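Local coordinates for putative acetyltransferase (Nocardia farcinica, PDB 3D9W), which probably transfers an acetyl group to arylamine substrates, as other members of the arylamine N-acetyltransferase family do, at residues A[20-25]-A[39-44]. Numbering follows the deposited sequence.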
loop_
_atom_site.group_PDB
_atom_site.type_symbol
_atom_site.label_atom_id
_atom_site.label_comp_id
_atom_site.label_asym_id
_atom_site.label_seq_id
_atom_site.Cartn_x
_atom_site.Cartn_y
_atom_site.Cartn_z
ATOM N N ALA A 20 6.523 -17.102 8.786
ATOM C CA ALA A 20 6.340 -17.212 7.352
ATOM C C ALA A 20 6.475 -15.792 6.794
ATOM O O ALA A 20 7.237 -15.541 5.863
ATOM C CB ALA A 20 4.959 -17.772 7.041
ATOM N N TYR A 21 5.736 -14.865 7.393
ATOM C CA TYR A 21 5.743 -13.470 6.977
ATOM C C TYR A 21 7.130 -12.822 6.983
ATOM O O TYR A 21 7.594 -12.329 5.951
ATOM C CB TYR A 21 4.800 -12.650 7.868
ATOM C CG TYR A 21 4.815 -11.179 7.557
ATOM C CD1 TYR A 21 4.210 -10.678 6.398
ATOM C CD2 TYR A 21 5.497 -10.288 8.383
ATOM C CE1 TYR A 21 4.291 -9.314 6.070
ATOM C CE2 TYR A 21 5.588 -8.926 8.062
ATOM C CZ TYR A 21 4.986 -8.449 6.910
ATOM O OH TYR A 21 5.096 -7.115 6.617
ATOM N N LEU A 22 7.781 -12.802 8.141
ATOM C CA LEU A 22 9.102 -12.187 8.254
ATOM C C LEU A 22 10.099 -12.791 7.267
ATOM O O LEU A 22 10.987 -12.097 6.749
ATOM C CB LEU A 22 9.625 -12.319 9.688
ATOM C CG LEU A 22 8.762 -11.595 10.721
ATOM C CD1 LEU A 22 9.373 -11.761 12.102
ATOM C CD2 LEU A 22 8.646 -10.125 10.356
ATOM N N ALA A 23 9.930 -14.084 7.002
ATOM C CA ALA A 23 10.794 -14.793 6.073
ATOM C C ALA A 23 10.505 -14.314 4.664
ATOM O O ALA A 23 11.408 -14.107 3.863
ATOM C CB ALA A 23 10.545 -16.283 6.166
ATOM N N ARG A 24 9.230 -14.122 4.376
ATOM C CA ARG A 24 8.811 -13.690 3.058
ATOM C C ARG A 24 9.284 -12.289 2.671
ATOM O O ARG A 24 9.587 -12.050 1.506
ATOM C CB ARG A 24 7.286 -13.783 2.959
ATOM C CG ARG A 24 6.747 -13.671 1.554
ATOM C CD ARG A 24 6.470 -12.235 1.185
ATOM N NE ARG A 24 6.013 -12.118 -0.195
ATOM C CZ ARG A 24 6.821 -11.991 -1.239
ATOM N NH1 ARG A 24 8.136 -11.961 -1.069
ATOM N NH2 ARG A 24 6.305 -11.889 -2.454
ATOM N N ILE A 25 9.342 -11.362 3.625
ATOM C CA ILE A 25 9.782 -10.004 3.310
ATOM C C ILE A 25 11.271 -9.843 3.522
ATOM O O ILE A 25 11.861 -8.840 3.126
ATOM C CB ILE A 25 9.051 -8.948 4.157
ATOM C CG1 ILE A 25 9.504 -9.035 5.620
ATOM C CG2 ILE A 25 7.541 -9.134 4.009
ATOM C CD1 ILE A 25 8.874 -7.972 6.518
ATOM N N ARG A 39 11.632 0.561 11.127
ATOM C CA ARG A 39 12.246 1.095 9.921
ATOM C C ARG A 39 12.625 -0.010 8.945
ATOM O O ARG A 39 12.743 0.241 7.752
ATOM C CB ARG A 39 13.478 1.932 10.264
ATOM C CG ARG A 39 13.167 3.358 10.710
ATOM C CD ARG A 39 14.447 4.078 11.110
ATOM N NE ARG A 39 15.497 3.993 10.082
ATOM C CZ ARG A 39 15.680 4.875 9.101
ATOM N NH1 ARG A 39 14.886 5.938 8.994
ATOM N NH2 ARG A 39 16.659 4.689 8.225
ATOM N N GLU A 40 12.808 -1.233 9.445
ATOM C CA GLU A 40 13.158 -2.343 8.557
ATOM C C GLU A 40 11.917 -3.086 8.086
ATOM O O GLU A 40 11.859 -3.561 6.959
ATOM C CB GLU A 40 14.092 -3.338 9.235
ATOM C CG GLU A 40 14.830 -4.205 8.228
ATOM C CD GLU A 40 15.410 -5.453 8.853
ATOM O OE1 GLU A 40 15.952 -5.348 9.981
ATOM O OE2 GLU A 40 15.332 -6.531 8.215
ATOM N N LEU A 41 10.926 -3.190 8.959
ATOM C CA LEU A 41 9.693 -3.861 8.605
ATOM C C LEU A 41 9.097 -3.155 7.397
ATOM O O LEU A 41 8.762 -3.789 6.399
ATOM C CB LEU A 41 8.719 -3.820 9.781
ATOM C CG LEU A 41 9.119 -4.633 11.019
ATOM C CD1 LEU A 41 8.050 -4.506 12.111
ATOM C CD2 LEU A 41 9.282 -6.093 10.627
ATOM N N VAL A 42 8.989 -1.833 7.486
ATOM C CA VAL A 42 8.434 -1.034 6.402
ATOM C C VAL A 42 9.204 -1.179 5.094
ATOM O O VAL A 42 8.620 -1.308 4.015
ATOM C CB VAL A 42 8.406 0.444 6.785
ATOM C CG1 VAL A 42 7.847 1.269 5.640
ATOM C CG2 VAL A 42 7.570 0.619 8.030
ATOM N N TYR A 43 10.521 -1.153 5.197
ATOM C CA TYR A 43 11.381 -1.273 4.037
ATOM C C TYR A 43 11.251 -2.637 3.346
ATOM O O TYR A 43 11.029 -2.716 2.135
ATOM C CB TYR A 43 12.821 -1.019 4.479
ATOM C CG TYR A 43 13.854 -1.079 3.385
ATOM C CD1 TYR A 43 14.272 -2.304 2.860
ATOM C CD2 TYR A 43 14.452 0.084 2.905
ATOM C CE1 TYR A 43 15.267 -2.374 1.889
ATOM C CE2 TYR A 43 15.449 0.032 1.937
ATOM C CZ TYR A 43 15.855 -1.204 1.435
ATOM O OH TYR A 43 16.865 -1.270 0.502
ATOM N N ARG A 44 11.379 -3.709 4.120
ATOM C CA ARG A 44 11.290 -5.062 3.581
ATOM C C ARG A 44 9.970 -5.314 2.866
ATOM O O ARG A 44 9.950 -5.824 1.749
ATOM C CB ARG A 44 11.447 -6.092 4.704
ATOM C CG ARG A 44 12.759 -6.035 5.454
ATOM C CD ARG A 44 13.926 -6.211 4.517
ATOM N NE ARG A 44 15.182 -6.374 5.241
ATOM C CZ ARG A 44 16.373 -6.448 4.657
ATOM N NH1 ARG A 44 16.463 -6.374 3.335
ATOM N NH2 ARG A 44 17.467 -6.590 5.393
#
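I25 and R44 contribute the larger part of the surface buried between 20-25 and 39-44, the aliphatic stem of R44 lying against the side chain and carbonyl oxygen of I25; the two side chains cross nearly at a right angle. I25 contributes CB, CG1 and CD1, all of which face the CB methylene of R44; the nearest side-chain pair is I25 CG1 to R44 CB, 3.6 Å. With chi1 at 70°, CG1 of I25 sits between its backbone N and carbonyl carbon, and the extended chi2 then carries CD1 on past R44 CB to 4.2 Å from L41 O. The backbones are also nearest here, with 5.2 Å between I25 CA and R44 CA. An apolar contact joins L22 and L41, which meet through one methyl each, CD2 to CD2 at 4.1 Å.

Both segments belong to the N-terminal helical part of the arylamine N-acetyltransferase fold: helix 18-25 packs against the middle of helix 35-48. The segment axes are inclined by 67° and stay 10.4 Å apart at their closest, consistent with the modest 205 Å² buried between them. Helix 82-95 packs against Y21 and V42, and Y21 OH hydrogen-bonds H45 ND1, tying the two helices together one residue beyond 39-44.

No hydrogen bond or salt bridge crosses between 20-25 and 39-44; the salt bridge here is internal to 39-44. R44 bends at chi2 (-58°), turning its guanidinium from I25 toward E40, one helical turn back. R44 NE lies 3.0 Å from E40 OE2 in a nearly straight bond; OE2 lies in the guanidinium plane, while NE comes to its anti side, tilted somewhat out of the carboxylate plane. The same OE2 accepts A28 N, so two donors grip it.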